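Local atomic coordinates of carboxylesterase (Ferroplasma acidiphilum, PDB entry 3WJ2), a protein that probably hydrolyses carboxylic esters, as an alpha/beta-hydrolase-fold carboxylesterase from an acid-loving archaeon. Residues 94-97 with 98-102; 69-72 with 73-77; 246-249 with 250-253; 33-36 with 37-41. All coordinates share one frame; numbering follows the deposited sequence.

Contact 1: 94-97 with 98-102; sequences TYDN and YCRFL
Tyr-98 and Tyr-95 meet where helix 96-106 begins, the crossover helix of the beta-alpha-beta unit that joins strand 78-82 to strand 109-113 in the alpha/beta hydrolase fold. The two side chains run alongside one another and touch through their CD2 atoms, 3.8 Å apart, with the ring planes at 90°. Their hydroxyls go to different places: Tyr-98 OH bonds to Tyr-81, and Tyr-95 OH to Asp-155 beside the probable nucleophile. A water accepts from Tyr-98 N at 2.9 Å and donates to Thr-94 O, bridging the loop before the helix to its first turn.

Cys-99 N then donates to Tyr-95 O at 2.9 Å, while its SG packs loosely against Tyr-95 CB.

Arg-100 carries the polar side. Its chain, extended from CG to NE, passes over Asp-96 O, with CG 3.2 Å from that oxygen. With its CG opposite its own amide nitrogen (chi1 -171°), Asp-96 carries its carboxylate to the side where this arm passes. There Arg-100 NE makes a salt bridge to Asp-96 OD2 at 2.8 Å, on the syn side and 29° out of the carboxylate plane. OD1 of Asp-96 also serves Tyr-70 OH and Arg-68, and a water links it to Arg-100 NH2.

The Phe-101 ring stacks on that of Phe-287, and Phe-101 N donates to Asn-97 O at 3.1 Å.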
loop_
_atom_site.group_PDB
_atom_site.type_symbol
_atom_site.label_atom_id
_atom_site.label_comp_id
_atom_site.label_asym_id
_atom_site.label_seq_id
_atom_site.Cartn_x
_atom_site.Cartn_y
_atom_site.Cartn_z
ATOM N N THR B 94 -29.639 6.970 -19.174
ATOM C CA THR B 94 -28.181 7.084 -19.279
ATOM C C THR B 94 -27.510 5.698 -19.026
ATOM O O THR B 94 -26.360 5.459 -19.435
ATOM C CB THR B 94 -27.575 8.106 -18.388
ATOM O OG1 THR B 94 -27.765 7.736 -16.988
ATOM C CG2 THR B 94 -28.226 9.472 -18.522
ATOM N N TYR B 95 -28.237 4.825 -18.289
ATOM C CA TYR B 95 -27.749 3.493 -18.041
ATOM C C TYR B 95 -28.188 2.490 -19.069
ATOM O O TYR B 95 -27.862 1.349 -18.903
ATOM C CB TYR B 95 -28.200 3.018 -16.541
ATOM C CG TYR B 95 -27.102 3.514 -15.570
ATOM C CD1 TYR B 95 -26.943 4.854 -15.305
ATOM C CD2 TYR B 95 -26.254 2.550 -14.938
ATOM C CE1 TYR B 95 -25.863 5.324 -14.403
ATOM C CE2 TYR B 95 -25.274 3.030 -14.080
ATOM C CZ TYR B 95 -25.060 4.344 -13.858
ATOM O OH TYR B 95 -24.055 4.771 -13.032
ATOM N N ASP B 96 -28.941 2.870 -20.107
ATOM C CA ASP B 96 -29.520 1.839 -20.884
ATOM C C ASP B 96 -28.497 0.956 -21.665
ATOM O O ASP B 96 -28.655 -0.276 -21.743
ATOM C CB ASP B 96 -30.475 2.607 -21.876
ATOM C CG ASP B 96 -31.386 1.646 -22.669
ATOM O OD1 ASP B 96 -32.375 1.079 -22.127
ATOM O OD2 ASP B 96 -30.976 1.403 -23.857
ATOM N N ASN B 97 -27.437 1.554 -22.222
ATOM C CA ASN B 97 -26.434 0.772 -22.966
ATOM C C ASN B 97 -25.802 -0.277 -21.948
ATOM O O ASN B 97 -25.702 -1.444 -22.300
ATOM C CB ASN B 97 -25.293 1.598 -23.527
ATOM C CG ASN B 97 -25.669 2.271 -24.869
ATOM O OD1 ASN B 97 -26.874 2.347 -25.210
ATOM N ND2 ASN B 97 -24.684 2.738 -25.581
ATOM N N TYR B 98 -25.518 0.201 -20.733
ATOM C CA TYR B 98 -24.870 -0.674 -19.763
ATOM C C TYR B 98 -25.805 -1.814 -19.283
ATOM O O TYR B 98 -25.435 -2.978 -19.219
ATOM C CB TYR B 98 -24.427 0.192 -18.607
ATOM C CG TYR B 98 -23.911 -0.599 -17.383
ATOM C CD1 TYR B 98 -22.594 -1.044 -17.334
ATOM C CD2 TYR B 98 -24.744 -0.604 -16.295
ATOM C CE1 TYR B 98 -22.181 -1.781 -16.155
ATOM C CE2 TYR B 98 -24.345 -1.261 -15.168
ATOM C CZ TYR B 98 -23.096 -1.745 -15.124
ATOM O OH TYR B 98 -22.590 -2.366 -13.977
ATOM N N CYS B 99 -27.077 -1.488 -18.977
ATOM C CA CYS B 99 -28.011 -2.500 -18.576
ATOM C C CYS B 99 -28.293 -3.559 -19.632
ATOM O O CYS B 99 -28.399 -4.710 -19.367
ATOM C CB CYS B 99 -29.290 -1.865 -18.067
ATOM S SG CYS B 99 -29.012 -1.167 -16.368
ATOM N N ARG B 100 -28.403 -3.072 -20.887
ATOM C CA ARG B 100 -28.418 -4.023 -22.000
ATOM C C ARG B 100 -27.230 -5.001 -22.024
ATOM O O ARG B 100 -27.436 -6.188 -22.167
ATOM C CB ARG B 100 -28.463 -3.246 -23.329
ATOM C CG ARG B 100 -29.872 -2.590 -23.600
ATOM C CD ARG B 100 -29.594 -1.650 -24.734
ATOM N NE ARG B 100 -30.835 -1.048 -25.239
ATOM C CZ ARG B 100 -31.566 -1.532 -26.252
ATOM N NH1 ARG B 100 -31.246 -2.649 -26.929
ATOM N NH2 ARG B 100 -32.689 -0.869 -26.581
ATOM N N PHE B 101 -26.016 -4.475 -21.817
ATOM C CA PHE B 101 -24.861 -5.321 -21.755
ATOM C C PHE B 101 -24.890 -6.293 -20.596
ATOM O O PHE B 101 -24.589 -7.452 -20.773
ATOM C CB PHE B 101 -23.622 -4.398 -21.689
ATOM C CG PHE B 101 -22.302 -5.160 -21.704
ATOM C CD1 PHE B 101 -21.861 -5.771 -22.897
ATOM C CD2 PHE B 101 -21.511 -5.286 -20.573
ATOM C CE1 PHE B 101 -20.652 -6.426 -22.963
ATOM C CE2 PHE B 101 -20.300 -5.997 -20.630
ATOM C CZ PHE B 101 -19.871 -6.555 -21.835
ATOM N N LEU B 102 -25.305 -5.820 -19.416
ATOM C CA LEU B 102 -25.486 -6.813 -18.372
ATOM C C LEU B 102 -26.491 -7.862 -18.689
ATOM O O LEU B 102 -26.304 -8.976 -18.285
ATOM C CB LEU B 102 -25.971 -6.136 -17.088
ATOM C CG LEU B 102 -25.022 -5.148 -16.427
ATOM C CD1 LEU B 102 -25.716 -4.564 -15.080
ATOM C CD2 LEU B 102 -23.690 -5.755 -16.057
HETATM O O HOH W 1 -25.061 3.003 -20.313
HETATM O O HOH W 2 -34.073 0.510 -24.274
#

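Contact 2: 69-72 with 73-77; sequences MYDD and NNAKS
Asp-71 holds its CG opposite its backbone nitrogen (chi1 -178°), and with little twist at chi2 the carboxylate swings forward over the chain that follows, to meet the amides of Asn-73 and Ala-75. The result is an Asx turn at the end of strand 63-71, extended by a second bond two residues further on. It starts the loop that leads to strand 78-82, passing the end of strand 109-113, which lies between those two in the sheet of the alpha/beta hydrolase fold.

OD1 of Asp-71 takes both amides. Ala-75 N comes in on its syn lone pair at 3.1 Å and nearly straight, 170° at the hydrogen; the same N-H leans weakly toward Asp-71 OD2, at 3.3 Å. Asn-73 N, also 3.1 Å from Asp-71 OD1, arrives from above the carboxylate plane, 52° out of it. Asn-74, in a left-handed backbone conformation, sits between these two donors, and its CA lies 3.4 Å from Asp-71 OD2.

Lys-109 pairs with Asp-71 OD2 and also bonds Ala-75 O; its positive charge probably offsets the closeness of the Asp-71 and Glu-52 carboxylates. Asn-73 ND2 reaches Gly-107 O. The backbone N-H of Asn-74 is served by a water, which accepts from Asn-74 N at 2.9 Å and donates to Asp-71 O at 3.0 Å.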
loop_
_atom_site.group_PDB
_atom_site.type_symbol
_atom_site.label_atom_id
_atom_site.label_comp_id
_atom_site.label_asym_id
_atom_site.label_seq_id
_atom_site.Cartn_x
_atom_site.Cartn_y
_atom_site.Cartn_z
ATOM N N MET B 69 -37.138 -3.353 -17.682
ATOM C CA MET B 69 -36.758 -4.731 -17.636
ATOM C C MET B 69 -36.123 -5.174 -18.971
ATOM O O MET B 69 -36.616 -4.814 -20.057
ATOM C CB MET B 69 -37.999 -5.578 -17.390
ATOM C CG MET B 69 -37.749 -6.980 -17.162
ATOM S SD MET B 69 -37.311 -8.022 -18.549
ATOM C CE MET B 69 -38.589 -7.864 -19.890
ATOM N N TYR B 70 -34.925 -5.743 -18.894
ATOM C CA TYR B 70 -34.150 -6.192 -20.088
ATOM C C TYR B 70 -34.029 -7.664 -19.979
ATOM O O TYR B 70 -33.588 -8.192 -18.901
ATOM C CB TYR B 70 -32.727 -5.622 -20.057
ATOM C CG TYR B 70 -32.644 -4.135 -20.000
ATOM C CD1 TYR B 70 -32.485 -3.373 -21.167
ATOM C CD2 TYR B 70 -32.738 -3.423 -18.747
ATOM C CE1 TYR B 70 -32.371 -2.022 -21.096
ATOM C CE2 TYR B 70 -32.656 -2.107 -18.671
ATOM C CZ TYR B 70 -32.447 -1.337 -19.849
ATOM O OH TYR B 70 -32.303 0.019 -19.798
ATOM N N ASP B 71 -34.359 -8.435 -21.037
ATOM C CA ASP B 71 -34.317 -9.873 -20.874
ATOM C C ASP B 71 -33.959 -10.434 -22.247
ATOM O O ASP B 71 -34.738 -10.244 -23.202
ATOM C CB ASP B 71 -35.707 -10.392 -20.481
ATOM C CG ASP B 71 -35.753 -11.877 -20.241
ATOM O OD1 ASP B 71 -34.690 -12.544 -20.261
ATOM O OD2 ASP B 71 -36.908 -12.379 -20.001
ATOM N N ASP B 72 -32.748 -10.952 -22.358
ATOM C CA ASP B 72 -32.313 -11.510 -23.659
ATOM C C ASP B 72 -32.527 -12.999 -23.757
ATOM O O ASP B 72 -31.985 -13.647 -24.681
ATOM C CB ASP B 72 -30.813 -11.242 -23.817
ATOM C CG ASP B 72 -30.352 -11.201 -25.304
ATOM O OD1 ASP B 72 -31.075 -10.698 -26.177
ATOM O OD2 ASP B 72 -29.202 -11.659 -25.561
ATOM N N ASN B 73 -33.172 -13.625 -22.797
ATOM C CA ASN B 73 -33.040 -15.094 -22.651
ATOM C C ASN B 73 -34.294 -15.761 -22.057
ATOM O O ASN B 73 -34.197 -16.839 -21.488
ATOM C CB ASN B 73 -31.743 -15.355 -21.804
ATOM C CG ASN B 73 -31.250 -16.793 -21.833
ATOM O OD1 ASN B 73 -31.548 -17.580 -22.778
ATOM N ND2 ASN B 73 -30.469 -17.170 -20.783
ATOM N N ASN B 74 -35.446 -15.111 -22.169
ATOM C CA ASN B 74 -36.689 -15.460 -21.454
ATOM C C ASN B 74 -36.425 -16.011 -20.028
ATOM O O ASN B 74 -36.860 -17.076 -19.636
ATOM C CB ASN B 74 -37.551 -16.447 -22.306
ATOM C CG ASN B 74 -39.020 -16.556 -21.812
ATOM O OD1 ASN B 74 -39.600 -15.603 -21.285
ATOM N ND2 ASN B 74 -39.609 -17.742 -21.981
ATOM N N ALA B 75 -35.620 -15.285 -19.230
ATOM C CA ALA B 75 -35.100 -15.866 -18.011
ATOM C C ALA B 75 -36.077 -16.006 -16.885
ATOM O O ALA B 75 -36.956 -15.175 -16.769
ATOM C CB ALA B 75 -33.941 -14.894 -17.507
ATOM N N LYS B 76 -35.865 -17.003 -16.041
ATOM C CA LYS B 76 -36.694 -17.295 -14.884
ATOM C C LYS B 76 -36.407 -16.317 -13.721
ATOM O O LYS B 76 -37.272 -16.002 -12.876
ATOM C CB LYS B 76 -36.348 -18.698 -14.390
ATOM C CG LYS B 76 -37.159 -19.183 -13.201
ATOM C CD LYS B 76 -36.816 -20.633 -12.707
ATOM C CE LYS B 76 -38.091 -21.310 -12.079
ATOM N NZ LYS B 76 -37.868 -22.367 -11.035
ATOM N N SER B 77 -35.132 -15.917 -13.665
ATOM C CA SER B 77 -34.642 -15.141 -12.441
ATOM C C SER B 77 -34.228 -13.714 -12.866
ATOM O O SER B 77 -34.144 -13.400 -14.084
ATOM C CB SER B 77 -33.422 -15.817 -11.777
ATOM O OG SER B 77 -33.814 -17.074 -11.227
HETATM O O HOH W 3 -36.354 -12.730 -23.545
#

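Contact 3: 246-249 with 250-253; sequences VTNE and YDPL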
loop_
_atom_site.group_PDB
_atom_site.type_symbol
_atom_site.label_atom_id
_atom_site.label_comp_id
_atom_site.label_asym_id
_atom_site.label_seq_id
_atom_site.Cartn_x
_atom_site.Cartn_y
_atom_site.Cartn_z
ATOM N N VAL B 246 -16.729 -5.568 -6.475
ATOM C CA VAL B 246 -15.663 -5.156 -7.445
ATOM C C VAL B 246 -15.200 -3.801 -6.991
ATOM O O VAL B 246 -15.944 -2.854 -6.814
ATOM C CB VAL B 246 -16.326 -4.992 -8.857
ATOM C CG1 VAL B 246 -15.254 -4.496 -9.848
ATOM C CG2 VAL B 246 -16.934 -6.397 -9.301
ATOM N N THR B 247 -13.885 -3.681 -6.800
ATOM C CA THR B 247 -13.275 -2.376 -6.503
ATOM C C THR B 247 -12.279 -2.067 -7.622
ATOM O O THR B 247 -11.960 -2.899 -8.485
ATOM C CB THR B 247 -12.432 -2.483 -5.143
ATOM O OG1 THR B 247 -11.249 -3.241 -5.397
ATOM C CG2 THR B 247 -13.284 -3.235 -4.113
ATOM N N ASN B 248 -11.900 -0.788 -7.620
ATOM C CA ASN B 248 -10.952 -0.321 -8.688
ATOM C C ASN B 248 -9.655 0.113 -7.995
ATOM O O ASN B 248 -9.708 0.788 -6.972
ATOM C CB ASN B 248 -11.540 0.947 -9.307
ATOM C CG ASN B 248 -12.938 0.683 -9.902
ATOM O OD1 ASN B 248 -13.077 -0.127 -10.799
ATOM N ND2 ASN B 248 -13.921 1.382 -9.406
ATOM N N GLU B 249 -8.541 -0.275 -8.603
ATOM C CA GLU B 249 -7.228 0.168 -8.004
ATOM C C GLU B 249 -7.087 1.647 -7.724
ATOM O O GLU B 249 -6.689 2.032 -6.616
ATOM C CB GLU B 249 -6.116 -0.314 -8.949
ATOM C CG GLU B 249 -4.761 -0.048 -8.300
ATOM C CD GLU B 249 -3.626 -0.618 -9.101
ATOM O OE1 GLU B 249 -3.769 -1.087 -10.227
ATOM O OE2 GLU B 249 -2.495 -0.648 -8.511
ATOM N N TYR B 250 -7.489 2.482 -8.690
ATOM C CA TYR B 250 -7.187 3.922 -8.530
ATOM C C TYR B 250 -8.444 4.717 -8.291
ATOM O O TYR B 250 -8.965 5.365 -9.175
ATOM C CB TYR B 250 -6.527 4.333 -9.864
ATOM C CG TYR B 250 -5.116 3.731 -10.045
ATOM C CD1 TYR B 250 -4.109 4.060 -9.162
ATOM C CD2 TYR B 250 -4.857 2.883 -11.075
ATOM C CE1 TYR B 250 -2.808 3.467 -9.343
ATOM C CE2 TYR B 250 -3.597 2.369 -11.330
ATOM C CZ TYR B 250 -2.590 2.674 -10.426
ATOM O OH TYR B 250 -1.313 2.195 -10.659
ATOM N N ASP B 251 -9.012 4.520 -7.140
ATOM C CA ASP B 251 -10.393 5.077 -6.895
ATOM C C ASP B 251 -10.401 5.446 -5.420
ATOM O O ASP B 251 -10.041 4.632 -4.538
ATOM C CB ASP B 251 -11.413 3.939 -7.186
ATOM C CG ASP B 251 -12.846 4.282 -6.798
ATOM O OD1 ASP B 251 -13.194 5.260 -6.195
ATOM O OD2 ASP B 251 -13.664 3.421 -7.245
ATOM N N PRO B 252 -10.774 6.682 -5.083
ATOM C CA PRO B 252 -10.821 7.066 -3.639
ATOM C C PRO B 252 -11.702 6.158 -2.759
ATOM O O PRO B 252 -11.472 6.010 -1.556
ATOM C CB PRO B 252 -11.276 8.509 -3.622
ATOM C CG PRO B 252 -11.876 8.743 -5.039
ATOM C CD PRO B 252 -11.306 7.750 -5.972
ATOM N N LEU B 253 -12.754 5.543 -3.353
ATOM C CA LEU B 253 -13.684 4.705 -2.605
ATOM C C LEU B 253 -13.194 3.288 -2.323
ATOM O O LEU B 253 -13.884 2.493 -1.709
ATOM C CB LEU B 253 -15.011 4.542 -3.408
ATOM C CG LEU B 253 -15.701 5.856 -3.542
ATOM C CD1 LEU B 253 -17.186 5.595 -4.075
ATOM C CD2 LEU B 253 -15.714 6.786 -2.398
HETATM O O HOH W 4 -13.061 1.069 -5.902
#
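Glu-249 lies flat along the Tyr-250 ring, and can be followed over that face atom by atom. CB starts at the near rim, 4.0 Å from Tyr-250 CD2. CG stands almost exactly over the middle, 3.9 Å from the ring centroid and only 4° off the normal, a clear CH-pi contact. CD moves on toward the hydroxyl end, 3.7 Å from Tyr-250 CE2. There the carboxylate stacks on the ring with the planes 12° apart, OE1 lying 3.6 Å from Tyr-250 CE2 and OE2 lying 3.8 Å from Tyr-250 OH. Because the chain is extended beyond CG, the tip runs out level with the phenol. OE1 accepts from Gly-278 N, while OE2 pairs with Lys-262 of the second subunit and Arg-194 of the third. Tyr-250 OH bonds Glu-198 of the third subunit, so the stacked pair forms part of the tetramer interface.

All this happens where strand 243-248 of the alpha/beta hydrolase sheet gives way to the approach to helix 254-266. Asp-251, in a DPL sequence and touching His-281, occupies a position consistent with the acid of the catalytic triad in related esterases. Asn-248, on strand 243-248, directs ND2 at Asp-251 OD2, 3.0 Å away, with amide and carboxylate nearly coplanar; its OD1 bonds Ser-283 OG, which helps fix the amide's rotation. A water joins Asp-251 OD2 to Asn-248 N, though the exact place of that carboxylate oxygen, and so of both contacts, is less certain. Asp-251 OD1 takes a capping bond from Leu-253 N at 2.9 Å, met 54° out of the carboxylate plane.

Contact 4: 33-36 with 37-41; sequences RNFL and DESSL
Phe-35 and Ser-39 mark one flank of a plain alpha-helical turn in helix 29-43, which packs beside the loop around Phe-89 and Asn-91.

Backbone bonds come first: Asp-37 N to Arg-33 O at 2.8 Å, then Glu-38 N to Asn-34 O, Ser-39 N to Phe-35 O, and Ser-40 N to Leu-36 O at 3.1 Å.

Water bridges add to this ladder. A water accepts from Asn-34 ND2 at 2.6 Å and donates to Glu-38 OE2, spanning two side chains on the exposed side. Another donates to Asp-37 OD1, with a weaker bond to Leu-36 O.

Among the charged groups, Arg-33 and Asp-37 run side by side, yet only the aliphatic part of the arginine touches: Arg-33 CG is 3.5 Å from Asp-37 OD2. Bonds from Arg-33 NE to Leu-88 O and from Gly-90 N to Asp-37 OD1 tie the helix to the loop, and Arg-33 NH2 adds a salt bridge to Glu-120.

The direct side-chain bond and ring contact belong to Ser-39. Its OG, set opposite its carbonyl carbon (chi1 -75°), donates to Phe-35 O at 2.8 Å. It reaches that oxygen from the face opposite Ser-39 N, and rests over the Phe-35 ring, 3.5 Å from CE1.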
loop_
_atom_site.group_PDB
_atom_site.type_symbol
_atom_site.label_atom_id
_atom_site.label_comp_id
_atom_site.label_asym_id
_atom_site.label_seq_id
_atom_site.Cartn_x
_atom_site.Cartn_y
_atom_site.Cartn_z
ATOM N N ARG B 33 -27.045 17.901 -12.888
ATOM C CA ARG B 33 -27.712 16.678 -13.322
ATOM C C ARG B 33 -27.955 16.731 -14.821
ATOM O O ARG B 33 -27.687 15.807 -15.534
ATOM C CB ARG B 33 -29.042 16.558 -12.577
ATOM C CG ARG B 33 -29.945 15.341 -13.014
ATOM C CD ARG B 33 -31.256 15.321 -12.299
ATOM N NE ARG B 33 -31.011 15.141 -10.864
ATOM C CZ ARG B 33 -31.439 15.950 -9.910
ATOM N NH1 ARG B 33 -32.211 17.050 -10.190
ATOM N NH2 ARG B 33 -31.117 15.722 -8.622
ATOM N N ASN B 34 -28.526 17.853 -15.280
ATOM C CA ASN B 34 -28.724 18.022 -16.702
ATOM C C ASN B 34 -27.398 17.899 -17.484
ATOM O O ASN B 34 -27.332 17.182 -18.483
ATOM C CB ASN B 34 -29.330 19.418 -16.920
ATOM C CG ASN B 34 -29.164 19.897 -18.353
ATOM O OD1 ASN B 34 -28.197 20.630 -18.736
ATOM N ND2 ASN B 34 -30.042 19.410 -19.169
ATOM N N PHE B 35 -26.357 18.581 -17.021
ATOM C CA PHE B 35 -25.097 18.502 -17.695
ATOM C C PHE B 35 -24.582 17.083 -17.771
ATOM O O PHE B 35 -24.207 16.605 -18.800
ATOM C CB PHE B 35 -24.066 19.403 -17.020
ATOM C CG PHE B 35 -22.703 19.299 -17.642
ATOM C CD1 PHE B 35 -22.458 19.835 -18.944
ATOM C CD2 PHE B 35 -21.646 18.703 -16.952
ATOM C CE1 PHE B 35 -21.211 19.742 -19.509
ATOM C CE2 PHE B 35 -20.368 18.600 -17.537
ATOM C CZ PHE B 35 -20.149 19.139 -18.802
ATOM N N LEU B 36 -24.572 16.392 -16.637
ATOM C CA LEU B 36 -23.947 15.109 -16.652
ATOM C C LEU B 36 -24.823 14.068 -17.383
ATOM O O LEU B 36 -24.257 13.211 -18.132
ATOM C CB LEU B 36 -23.636 14.687 -15.199
ATOM C CG LEU B 36 -22.612 15.572 -14.462
ATOM C CD1 LEU B 36 -22.603 15.108 -12.936
ATOM C CD2 LEU B 36 -21.226 15.381 -15.102
ATOM N N ASP B 37 -26.160 14.141 -17.250
ATOM C CA ASP B 37 -26.961 13.109 -17.900
ATOM C C ASP B 37 -26.962 13.341 -19.435
ATOM O O ASP B 37 -26.859 12.389 -20.184
ATOM C CB ASP B 37 -28.412 13.087 -17.439
ATOM C CG ASP B 37 -28.591 12.592 -15.967
ATOM O OD1 ASP B 37 -27.608 12.013 -15.479
ATOM O OD2 ASP B 37 -29.714 12.875 -15.436
ATOM N N GLU B 38 -27.106 14.614 -19.828
ATOM C CA GLU B 38 -27.176 14.902 -21.278
ATOM C C GLU B 38 -25.824 14.707 -21.957
ATOM O O GLU B 38 -25.775 14.157 -23.071
ATOM C CB GLU B 38 -27.802 16.267 -21.573
ATOM C CG GLU B 38 -29.236 16.497 -21.041
ATOM C CD GLU B 38 -30.351 15.591 -21.685
ATOM O OE1 GLU B 38 -30.090 14.938 -22.732
ATOM O OE2 GLU B 38 -31.469 15.498 -21.100
ATOM N N SER B 39 -24.748 15.084 -21.281
ATOM C CA SER B 39 -23.385 14.791 -21.740
ATOM C C SER B 39 -23.215 13.306 -22.039
ATOM O O SER B 39 -22.664 12.919 -23.092
ATOM C CB SER B 39 -22.310 15.229 -20.712
ATOM O OG SER B 39 -22.194 16.628 -20.771
ATOM N N SER B 40 -23.674 12.465 -21.099
ATOM C CA SER B 40 -23.611 11.031 -21.260
ATOM C C SER B 40 -24.426 10.510 -22.467
ATOM O O SER B 40 -23.921 9.695 -23.261
ATOM C CB SER B 40 -23.990 10.322 -19.919
ATOM O OG SER B 40 -24.258 8.978 -20.218
ATOM N N LEU B 41 -25.661 10.964 -22.620
ATOM C CA LEU B 41 -26.489 10.469 -23.740
ATOM C C LEU B 41 -25.883 10.902 -25.102
ATOM O O LEU B 41 -25.930 10.115 -26.085
ATOM C CB LEU B 41 -27.966 10.916 -23.627
ATOM C CG LEU B 41 -28.680 10.418 -22.361
ATOM C CD1 LEU B 41 -30.033 11.082 -22.200
ATOM C CD2 LEU B 41 -28.812 8.931 -22.529
HETATM O O HOH W 5 -31.964 17.656 -18.870
HETATM O O HOH W 6 -24.829 10.957 -16.583
#

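Contact 1 touches two of the others. On one side Tyr-70 of contact 2 lies against it: Asp-96 OD1 to Tyr-70 OH is 2.6 Å, a probable hydrogen bond, and Cys-99 CB packs on Tyr-70 CE2 at 3.4 Å. On another, Thr-94 meets contact 4, its CG2 3.6 Å from Asp-37 O. Contact 3 touches none of them; its nearest atoms are about 8 Å from those of contact 1, and about 19 Å from those of contact 2, although contacts 2 and 3 both reach the same sheet. Tyr-95 and Asp-251 each lie near the probable nucleophile elbow with Ser-156, so contacts 1 and 3 border the likely active site.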